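Local coordinates for protein CaaX farnesyltransferase alpha subunit Ram2 (Aspergillus fumigatus, PDB 4L9P) that probably serves as the alpha subunit of a protein farnesyltransferase, pairing with a beta subunit in the enzyme that attaches isoprenoids to CaaX proteins, at residues H179-E182 / I183-E187; E107-E110 / W111-V115; V194-N197 / S198-N201; K337-P340 / I341-N344. The protein carries 1 engineered substitution. All blocks are in the same frame, centred on the assembly; numbering follows the deposited sequence.

Contact 1 of 4, residues H179-E182 / I183-E187; sequences HPRE and IQDVE
The guanidinium of R181 meets the carboxylate of D185 at its edge, near its own plane, while the amide of Q184 approaches obliquely, its plane turned 27° from that of the guanidinium. A second flat group, the ring of H179, has R181 CA at its edge. R181 grips D185 side-on with two nitrogens, one to each oxygen: NE reaches OD1 at 2.9 Å and NH2 reaches OD2 at 3.0 Å. The two flat groups of this pair are not coplanar, their planes standing 53° apart. NH2 nevertheless finds the syn lone pair of OD2, whereas NE meets OD1 on the syn side but tilted out of the carboxylate plane. The arginine can do this because its chain folds back at chi2 (-70°) and again at chi3, and Q184 NE2 packs against the bend, 3.6 Å from R181 CD. This is an i to i+4 salt bridge in the first turns of helix 180-192, within a prenyltransferase alpha-subunit repeat. Ahead of it, H179 occupies the N-cap, where its ring nitrogen ND1 accepts a hydrogen bond from R181 N at 3.1 Å. R181 is thus tied to the helix start by its backbone and to the next turn by its side chain. D185 N also donates to R181 O at 2.8 Å, joining the same two residues through the backbone. Buried D185 has a further salt bridge to R167, which also pairs with E182, so an arginine lies between two acids that would otherwise probably repel. E182 is additionally held by Q147 and H202, and R181 NH2 reaches D148 on helix 146-156.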
loop_
_atom_site.group_PDB
_atom_site.type_symbol
_atom_site.label_atom_id
_atom_site.label_comp_id
_atom_site.label_asym_id
_atom_site.label_seq_id
_atom_site.Cartn_x
_atom_site.Cartn_y
_atom_site.Cartn_z
ATOM N N HIS A 179 8.432 12.492 26.039
ATOM C CA HIS A 179 8.719 13.953 25.856
ATOM C C HIS A 179 7.377 14.695 25.759
ATOM O O HIS A 179 6.524 14.331 24.936
ATOM C CB HIS A 179 9.553 14.105 24.595
ATOM C CG HIS A 179 10.023 15.498 24.312
ATOM N ND1 HIS A 179 9.193 16.555 23.939
ATOM C CD2 HIS A 179 11.290 15.991 24.353
ATOM C CE1 HIS A 179 9.950 17.633 23.749
ATOM N NE2 HIS A 179 11.218 17.304 23.996
ATOM N N PRO A 180 7.162 15.789 26.492
ATOM C CA PRO A 180 5.807 16.331 26.585
ATOM C C PRO A 180 5.357 16.949 25.274
ATOM O O PRO A 180 4.124 16.990 25.054
ATOM C CB PRO A 180 5.908 17.422 27.659
ATOM C CG PRO A 180 7.338 17.551 27.939
ATOM C CD PRO A 180 8.082 16.354 27.530
ATOM N N ARG A 181 6.273 17.370 24.396
ATOM C CA ARG A 181 5.779 17.936 23.101
ATOM C C ARG A 181 5.194 16.858 22.207
ATOM O O ARG A 181 4.385 17.165 21.344
ATOM C CB ARG A 181 6.854 18.680 22.338
ATOM C CG ARG A 181 7.009 20.126 22.828
ATOM C CD ARG A 181 5.784 20.995 22.442
ATOM N NE ARG A 181 5.634 20.975 20.976
ATOM C CZ ARG A 181 6.388 21.639 20.101
ATOM N NH1 ARG A 181 7.375 22.482 20.499
ATOM N NH2 ARG A 181 6.206 21.486 18.817
ATOM N N GLU A 182 5.596 15.597 22.401
ATOM C CA GLU A 182 5.021 14.558 21.527
ATOM C C GLU A 182 3.555 14.392 21.871
ATOM O O GLU A 182 2.699 14.415 20.951
ATOM C CB GLU A 182 5.787 13.240 21.704
ATOM C CG GLU A 182 7.192 13.271 21.054
ATOM C CD GLU A 182 7.153 13.644 19.578
ATOM O OE1 GLU A 182 6.320 13.037 18.858
ATOM O OE2 GLU A 182 7.883 14.536 19.111
ATOM N N ILE A 183 3.212 14.218 23.130
ATOM C CA ILE A 183 1.808 14.133 23.506
ATOM C C ILE A 183 1.080 15.446 23.275
ATOM O O ILE A 183 -0.070 15.437 22.817
ATOM C CB ILE A 183 1.645 13.556 24.916
ATOM C CG1 ILE A 183 0.257 13.039 25.120
ATOM C CG2 ILE A 183 2.084 14.551 26.031
ATOM C CD1 ILE A 183 0.070 11.631 24.307
ATOM N N GLN A 184 1.714 16.583 23.577
ATOM C CA GLN A 184 1.019 17.847 23.385
ATOM C C GLN A 184 0.709 18.076 21.915
ATOM O O GLN A 184 -0.403 18.574 21.582
ATOM C CB GLN A 184 1.907 18.995 23.888
ATOM C CG GLN A 184 1.373 20.389 23.567
ATOM C CD GLN A 184 2.337 21.453 24.078
ATOM O OE1 GLN A 184 2.889 21.330 25.202
ATOM N NE2 GLN A 184 2.616 22.444 23.229
ATOM N N ASP A 185 1.630 17.719 21.009
ATOM C CA ASP A 185 1.350 17.947 19.576
ATOM C C ASP A 185 0.251 16.991 19.084
ATOM O O ASP A 185 -0.614 17.420 18.320
ATOM C CB ASP A 185 2.648 17.790 18.761
ATOM C CG ASP A 185 3.614 18.943 18.973
ATOM O OD1 ASP A 185 3.291 19.925 19.720
ATOM O OD2 ASP A 185 4.707 18.865 18.393
ATOM N N VAL A 186 0.259 15.743 19.570
ATOM C CA VAL A 186 -0.862 14.850 19.230
ATOM C C VAL A 186 -2.175 15.435 19.747
ATOM O O VAL A 186 -3.162 15.464 19.001
ATOM C CB VAL A 186 -0.592 13.466 19.888
ATOM C CG1 VAL A 186 -1.904 12.668 20.106
ATOM C CG2 VAL A 186 0.397 12.677 19.093
ATOM N N GLU A 187 -2.192 15.955 20.982
ATOM C CA GLU A 187 -3.426 16.510 21.531
ATOM C C GLU A 187 -3.877 17.772 20.798
ATOM O O GLU A 187 -5.083 18.003 20.640
ATOM C CB GLU A 187 -3.313 16.690 23.077
ATOM C CG GLU A 187 -3.299 15.240 23.673
ATOM C CD GLU A 187 -3.276 15.152 25.136
ATOM O OE1 GLU A 187 -3.036 16.207 25.777
ATOM O OE2 GLU A 187 -3.444 14.018 25.634
#

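Contact 2 of 4, residues E107-E110 / W111-V115; sequences EEIE and WLNKV
E108 and W111 lie side by side and point the same way, one turn apart on helix 105-118 of a prenyltransferase alpha-subunit repeat. The carboxylate of E108 is turned 25° from the indole plane and rides by the six-membered ring, with OE2 3.4 Å from W111 CZ3. Both side chains leave the helix with CG opposite the backbone nitrogen (chi1 176° for E108), which sends them out on similar courses; the glutamate then bends at chi2. Its oxygens are claimed by helices before and after: R94 forms a salt bridge to OE1, and H128 a hydrogen bond to OE2. R94 also makes a cation-pi contact with W111, so one arginine serves both members of the pair.

Elsewhere round the helix, E110 and N113 also run alongside each other. In one of the two conformers of E110 their flat ends stand almost perpendicular, 82° between carboxylate and amide, and a water bridges them, donating to E110 OE2 at 3.0 Å and accepting from N113 ND2 at 2.9 Å. I109 passes its CG2 near the amide oxygen of N113, which is hydrogen-bonded to R129, and its CD1 makes a loose apolar contact with L112 CD2 at 4.3 Å. Back at the tryptophan, V115 CG2 lies 3.6 Å above one face of the W111 indole, offset toward the rim.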
loop_
_atom_site.group_PDB
_atom_site.type_symbol
_atom_site.label_atom_id
_atom_site.label_comp_id
_atom_site.label_asym_id
_atom_site.label_seq_id
_atom_site.Cartn_x
_atom_site.Cartn_y
_atom_site.Cartn_z
ATOM N N GLU A 107 22.962 23.515 8.362
ATOM C CA GLU A 107 22.631 24.299 7.171
ATOM C C GLU A 107 21.891 23.455 6.126
ATOM O O GLU A 107 20.959 23.951 5.470
ATOM C CB GLU A 107 23.897 24.930 6.557
ATOM C CG GLU A 107 24.399 26.046 7.435
ATOM C CD GLU A 107 25.675 26.657 6.934
ATOM O OE1 GLU A 107 26.243 26.135 5.927
ATOM O OE2 GLU A 107 26.114 27.666 7.569
ATOM N N GLU A 108 22.241 22.183 6.004
ATOM C CA GLU A 108 21.501 21.297 5.118
ATOM C C GLU A 108 20.051 21.160 5.579
ATOM O O GLU A 108 19.144 21.172 4.696
ATOM C CB GLU A 108 22.180 19.917 5.003
ATOM C CG GLU A 108 21.387 18.899 4.147
ATOM C CD GLU A 108 21.347 19.151 2.626
ATOM O OE1 GLU A 108 21.855 20.194 2.132
ATOM O OE2 GLU A 108 20.771 18.288 1.891
ATOM N N ILE A 109 19.809 20.996 6.867
ATOM C CA ILE A 109 18.417 20.918 7.321
ATOM C C ILE A 109 17.654 22.203 7.026
ATOM O O ILE A 109 16.502 22.136 6.579
ATOM C CB ILE A 109 18.336 20.545 8.816
ATOM C CG1 ILE A 109 18.770 19.070 9.037
ATOM C CG2 ILE A 109 16.953 20.822 9.385
ATOM C CD1 ILE A 109 17.719 18.023 8.628
ATOM N N GLU A 110 18.270 23.366 7.196
ATOM C CA GLU A 110 17.523 24.575 6.887
ATOM C C GLU A 110 17.194 24.647 5.381
ATOM O O GLU A 110 16.085 25.084 5.003
ATOM C CB GLU A 110 18.300 25.804 7.406
ATOM C CG GLU A 110 18.446 25.762 8.933
ATOM C CD GLU A 110 17.104 25.827 9.696
ATOM O OE1 GLU A 110 16.367 26.831 9.478
ATOM O OE2 GLU A 110 16.767 24.890 10.477
ATOM N N TRP A 111 18.093 24.176 4.518
ATOM C CA TRP A 111 17.766 24.086 3.072
ATOM C C TRP A 111 16.639 23.045 2.833
ATOM O O TRP A 111 15.662 23.322 2.093
ATOM C CB TRP A 111 19.024 23.701 2.303
ATOM C CG TRP A 111 18.768 23.385 0.874
ATOM C CD1 TRP A 111 18.683 24.285 -0.165
ATOM C CD2 TRP A 111 18.579 22.086 0.297
ATOM N NE1 TRP A 111 18.431 23.606 -1.364
ATOM C CE2 TRP A 111 18.385 22.264 -1.101
ATOM C CE3 TRP A 111 18.576 20.790 0.820
ATOM C CZ2 TRP A 111 18.170 21.185 -1.960
ATOM C CZ3 TRP A 111 18.360 19.723 -0.038
ATOM C CH2 TRP A 111 18.144 19.938 -1.417
ATOM N N LEU A 112 16.754 21.873 3.465
ATOM C CA LEU A 112 15.767 20.807 3.267
ATOM C C LEU A 112 14.386 21.272 3.712
ATOM O O LEU A 112 13.388 20.944 3.062
ATOM C CB LEU A 112 16.226 19.589 4.085
ATOM C CG LEU A 112 15.327 18.355 3.847
ATOM C CD1 LEU A 112 15.327 17.876 2.384
ATOM C CD2 LEU A 112 15.794 17.245 4.812
ATOM N N ASN A 113 14.315 22.058 4.787
ATOM C CA ASN A 113 13.008 22.534 5.245
ATOM C C ASN A 113 12.307 23.336 4.135
ATOM O O ASN A 113 11.081 23.242 3.963
ATOM C CB ASN A 113 13.160 23.487 6.423
ATOM C CG ASN A 113 13.554 22.804 7.699
ATOM O OD1 ASN A 113 13.534 21.570 7.813
ATOM N ND2 ASN A 113 13.964 23.605 8.687
ATOM N N LYS A 114 13.049 24.147 3.395
ATOM C CA LYS A 114 12.455 24.906 2.295
ATOM C C LYS A 114 11.944 24.013 1.175
ATOM O O LYS A 114 10.884 24.270 0.590
ATOM C CB LYS A 114 13.522 25.901 1.722
ATOM C CG LYS A 114 13.913 26.969 2.756
ATOM C CD LYS A 114 15.179 27.728 2.309
ATOM C CE LYS A 114 15.949 28.363 3.502
ATOM N NZ LYS A 114 17.195 29.179 3.210
ATOM N N VAL A 115 12.699 22.967 0.847
ATOM C CA VAL A 115 12.256 22.017 -0.157
ATOM C C VAL A 115 10.985 21.284 0.302
ATOM O O VAL A 115 10.030 21.111 -0.467
ATOM C CB VAL A 115 13.389 20.974 -0.489
ATOM C CG1 VAL A 115 12.927 20.075 -1.675
ATOM C CG2 VAL A 115 14.722 21.676 -0.900
HETATM O O HOH W 1 14.604 23.003 11.446
#

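Contact 3 of 4, residues V194-N197 / S198-N201; sequences VRNN and SAWN
W200 sends its indole nitrogen straight to a backbone carbonyl six residues earlier: NE1 donates to V194 O at 2.9 Å, with an N-H...O angle of 169° and the oxygen at the ring edge, exactly in its plane. The backbone O of N196 approaches W200 CD1 obliquely, at 3.3 Å, and V194 CG2 brushes W200 CZ2. N196 is the N-cap of the helix that carries the tryptophan. With CG placed opposite its backbone N (chi1 -175°), its amide swings forward over the first turn, where OD1 accepts from A199 N at 3.2 Å and, more weakly, from S198 N at 2.9 Å. The A199 donor stands well above the amide plane. The cap thus serves two N-H groups at the helix start, and the bond from W200 N to N196 O, 3.3 Å long, is the first regular i to i+4 bond of the helix.

The second shell fixes these groups: A158 O receives N196 ND2, while N258 donates to V194 O, giving that carbonyl two donors. N197 and S198 also bind E309 of the beta subunit Ram1, and N197 binds S260 as well. The whole turn is buried: S198 and A199 pack on W164 of helix 161-174, W200 leans on R251 of helix 238-254 and on S260 and P261 of helix 259-272, and the Ram1 chain packs on N197, S198 and N201.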
loop_
_atom_site.group_PDB
_atom_site.type_symbol
_atom_site.label_atom_id
_atom_site.label_comp_id
_atom_site.label_asym_id
_atom_site.label_seq_id
_atom_site.Cartn_x
_atom_site.Cartn_y
_atom_site.Cartn_z
ATOM N N VAL A 194 -10.570 15.596 15.877
ATOM C CA VAL A 194 -10.561 14.384 16.686
ATOM C C VAL A 194 -10.590 13.111 15.815
ATOM O O VAL A 194 -10.293 12.012 16.318
ATOM C CB VAL A 194 -11.737 14.427 17.719
ATOM C CG1 VAL A 194 -13.130 14.342 16.997
ATOM C CG2 VAL A 194 -11.558 13.354 18.795
ATOM N N ARG A 195 -10.890 13.282 14.538
ATOM C CA ARG A 195 -10.900 12.134 13.606
ATOM C C ARG A 195 -9.582 11.885 12.910
ATOM O O ARG A 195 -9.502 11.105 11.958
ATOM C CB ARG A 195 -12.010 12.317 12.554
ATOM C CG ARG A 195 -13.373 12.322 13.271
ATOM C CD ARG A 195 -14.327 13.108 12.503
ATOM N NE ARG A 195 -15.703 13.077 13.049
ATOM C CZ ARG A 195 -16.409 14.177 13.280
ATOM N NH1 ARG A 195 -15.879 15.374 13.093
ATOM N NH2 ARG A 195 -17.676 14.065 13.668
ATOM N N ASN A 196 -8.512 12.581 13.369
ATOM C CA ASN A 196 -7.198 12.381 12.738
ATOM C C ASN A 196 -6.550 11.088 13.191
ATOM O O ASN A 196 -5.923 11.017 14.228
ATOM C CB ASN A 196 -6.280 13.573 13.012
ATOM C CG ASN A 196 -4.973 13.467 12.290
ATOM O OD1 ASN A 196 -4.595 12.388 11.834
ATOM N ND2 ASN A 196 -4.245 14.565 12.210
ATOM N N ASN A 197 -6.767 10.038 12.372
ATOM C CA ASN A 197 -6.276 8.738 12.762
ATOM C C ASN A 197 -4.777 8.685 12.829
ATOM O O ASN A 197 -4.243 7.865 13.595
ATOM C CB ASN A 197 -6.758 7.658 11.753
ATOM C CG ASN A 197 -6.587 6.282 12.315
ATOM O OD1 ASN A 197 -7.309 5.903 13.284
ATOM N ND2 ASN A 197 -5.666 5.484 11.728
ATOM N N SER A 198 -4.076 9.533 12.058
ATOM C CA SER A 198 -2.588 9.505 12.125
ATOM C C SER A 198 -2.122 9.938 13.512
ATOM O O SER A 198 -1.147 9.405 14.088
ATOM C CB SER A 198 -1.996 10.491 11.108
ATOM O OG SER A 198 -2.460 10.106 9.799
ATOM N N ALA A 199 -2.843 10.896 14.103
ATOM C CA ALA A 199 -2.481 11.346 15.458
ATOM C C ALA A 199 -2.783 10.257 16.518
ATOM O O ALA A 199 -2.004 10.064 17.466
ATOM C CB ALA A 199 -3.183 12.669 15.756
ATOM N N TRP A 200 -3.919 9.554 16.353
ATOM C CA TRP A 200 -4.212 8.430 17.242
ATOM C C TRP A 200 -3.141 7.352 17.127
ATOM O O TRP A 200 -2.735 6.786 18.144
ATOM C CB TRP A 200 -5.589 7.824 16.925
ATOM C CG TRP A 200 -6.711 8.669 17.422
ATOM C CD1 TRP A 200 -7.487 9.541 16.673
ATOM C CD2 TRP A 200 -7.206 8.732 18.777
ATOM N NE1 TRP A 200 -8.445 10.126 17.493
ATOM C CE2 TRP A 200 -8.280 9.662 18.786
ATOM C CE3 TRP A 200 -6.822 8.111 19.979
ATOM C CZ2 TRP A 200 -8.992 9.986 19.964
ATOM C CZ3 TRP A 200 -7.550 8.429 21.156
ATOM C CH2 TRP A 200 -8.633 9.327 21.120
ATOM N N ASN A 201 -2.677 7.063 15.899
ATOM C CA ASN A 201 -1.664 6.042 15.726
ATOM C C ASN A 201 -0.360 6.417 16.430
ATOM O O ASN A 201 0.298 5.568 17.038
ATOM C CB ASN A 201 -1.487 5.764 14.206
ATOM C CG ASN A 201 -0.419 4.719 13.965
ATOM O OD1 ASN A 201 -0.669 3.524 14.182
ATOM N ND2 ASN A 201 0.818 5.150 13.658
#

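Contact 4 of 4, residues K337-P340 / I341-N344; sequences KYDP and IRRN. With EDO (1,2-ethanediol), chain H.
With CG of D339 swung opposite its backbone N (chi1 -159°) and the R342 chain bent at chi3 (64°), carboxylate and guanidinium meet across the turn between helices 323-338 and 343-362. R342 NH1 binds D339 OD2 at 2.9 Å. The carboxylate comes to the guanidinium edge, yet its oxygen is approached from above its own plane, the two planes standing 72° apart. R342 CD also rests against the carboxylate, 3.4 Å from OD2.

The backbone follows the same sequence interval: R342 N donates to D339 O at 3.2 Å, and R343 N to P340 O at 3.0 Å. Water 2 bridges the other carboxylate oxygen, donating to D339 OD1 at 2.8 Å and accepting from I341 N at 2.9 Å. These bonds span the short link between the two helices, with R342 as N-cap. Beyond it, R342 NE reaches S346 of the beta subunit Ram1, and P340 packs on L75 of that chain. A 1,2-ethanediol, probably from the crystallisation liquor, donates a hydrogen bond to Y338 O. Since R259 brings a second guanidinium close to R342 NH1, the negative charge of D339 probably offsets part of that local positive potential.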
loop_
_atom_site.group_PDB
_atom_site.type_symbol
_atom_site.label_atom_id
_atom_site.label_comp_id
_atom_site.label_asym_id
_atom_site.label_seq_id
_atom_site.Cartn_x
_atom_site.Cartn_y
_atom_site.Cartn_z
ATOM N N LYS A 337 -28.848 -2.006 8.873
ATOM C CA LYS A 337 -29.072 -0.564 9.054
ATOM C C LYS A 337 -27.801 0.247 9.213
ATOM O O LYS A 337 -27.607 1.242 8.509
ATOM C CB LYS A 337 -29.910 -0.308 10.327
ATOM C CG LYS A 337 -31.332 -0.650 10.253
ATOM C CD LYS A 337 -32.147 -0.002 11.426
ATOM C CE LYS A 337 -32.166 1.562 11.457
ATOM N NZ LYS A 337 -33.372 2.110 12.288
ATOM N N TYR A 338 -26.932 -0.163 10.140
ATOM C CA TYR A 338 -25.934 0.822 10.620
ATOM C C TYR A 338 -24.555 0.715 9.920
ATOM O O TYR A 338 -23.810 1.696 9.977
ATOM C CB TYR A 338 -25.796 0.707 12.137
ATOM C CG TYR A 338 -27.086 1.146 12.791
ATOM C CD1 TYR A 338 -27.533 2.460 12.676
ATOM C CD2 TYR A 338 -27.898 0.240 13.430
ATOM C CE1 TYR A 338 -28.738 2.866 13.233
ATOM C CE2 TYR A 338 -29.101 0.624 13.967
ATOM C CZ TYR A 338 -29.509 1.944 13.879
ATOM O OH TYR A 338 -30.707 2.286 14.419
ATOM N N ASP A 339 -24.234 -0.412 9.256
ATOM C CA ASP A 339 -23.020 -0.507 8.395
ATOM C C ASP A 339 -23.245 -1.588 7.336
ATOM O O ASP A 339 -22.546 -2.590 7.275
ATOM C CB ASP A 339 -21.758 -0.766 9.272
ATOM C CG ASP A 339 -20.449 -0.370 8.587
ATOM O OD1 ASP A 339 -20.446 -0.158 7.358
ATOM O OD2 ASP A 339 -19.430 -0.294 9.313
ATOM N N PRO A 340 -24.246 -1.389 6.471
ATOM C CA PRO A 340 -24.682 -2.504 5.613
ATOM C C PRO A 340 -23.704 -2.878 4.515
ATOM O O PRO A 340 -23.753 -4.000 4.038
ATOM C CB PRO A 340 -25.995 -1.990 4.992
ATOM C CG PRO A 340 -26.479 -0.895 5.971
ATOM C CD PRO A 340 -25.147 -0.237 6.317
ATOM N N ILE A 341 -22.782 -1.980 4.116
ATOM C CA ILE A 341 -21.859 -2.414 3.055
ATOM C C ILE A 341 -20.958 -3.562 3.531
ATOM O O ILE A 341 -20.354 -4.271 2.702
ATOM C CB ILE A 341 -21.019 -1.191 2.536
ATOM C CG1 ILE A 341 -20.461 -1.470 1.155
ATOM C CG2 ILE A 341 -19.838 -0.881 3.498
ATOM C CD1 ILE A 341 -21.517 -1.588 0.070
ATOM N N ARG A 342 -20.823 -3.706 4.857
ATOM C CA ARG A 342 -19.943 -4.749 5.391
ATOM C C ARG A 342 -20.749 -6.019 5.778
ATOM O O ARG A 342 -20.279 -6.873 6.538
ATOM C CB ARG A 342 -19.207 -4.222 6.627
ATOM C CG ARG A 342 -18.223 -3.091 6.164
ATOM C CD ARG A 342 -17.640 -2.331 7.336
ATOM N NE ARG A 342 -16.806 -3.191 8.177
ATOM C CZ ARG A 342 -16.489 -2.886 9.428
ATOM N NH1 ARG A 342 -17.035 -1.790 10.013
ATOM N NH2 ARG A 342 -15.713 -3.719 10.100
ATOM N N ARG A 343 -21.962 -6.134 5.203
ATOM C CA ARG A 343 -22.871 -7.258 5.478
ATOM C C ARG A 343 -22.180 -8.627 5.452
ATOM O O ARG A 343 -22.447 -9.490 6.293
ATOM C CB ARG A 343 -23.947 -7.219 4.417
ATOM C CG ARG A 343 -24.874 -8.412 4.422
ATOM C CD ARG A 343 -25.981 -8.138 3.386
ATOM N NE ARG A 343 -26.907 -9.244 3.241
ATOM C CZ ARG A 343 -27.906 -9.283 2.353
ATOM N NH1 ARG A 343 -28.100 -8.267 1.493
ATOM N NH2 ARG A 343 -28.684 -10.357 2.299
ATOM N N ASN A 344 -21.277 -8.856 4.475
ATOM C CA ASN A 344 -20.712 -10.211 4.338
ATOM C C ASN A 344 -19.760 -10.509 5.489
ATOM O O ASN A 344 -19.618 -11.666 5.914
ATOM C CB ASN A 344 -20.025 -10.451 2.982
ATOM C CG ASN A 344 -21.046 -10.502 1.844
ATOM O OD1 ASN A 344 -22.178 -11.027 2.034
ATOM N ND2 ASN A 344 -20.739 -9.880 0.721
HETATM C C1 EDO H . -20.848 3.497 8.898
HETATM O O1 EDO H . -22.111 3.021 8.418
HETATM C C2 EDO H . -20.926 5.024 8.892
HETATM O O2 EDO H . -21.894 5.526 9.846
HETATM O O HOH W 2 -22.142 0.573 5.302
#

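How the contacts relate
All four contacts are local, and their chemistry differs with their surroundings. Contact 3 is wholly buried, whereas contacts 1, 2 and 4 are only partly so. Contacts 1 and 3 lie in one repeat, on consecutive helices that touch where V186 CG1 packs on A199 O; contact 2 lies in another repeat, about 24 Å from contact 1 between centres, and contact 4 is about 48 Å from contact 2, beyond the chain's centre. Salt bridges across the segments mark contacts 1 and 4, while contact 2 pairs a carboxylate with an indole, both served by R94, and contact 3 depends on capping and an indole bond. Contacts 3 and 4 meet the beta subunit; contacts 1 and 2 touch no other chain of the assembly.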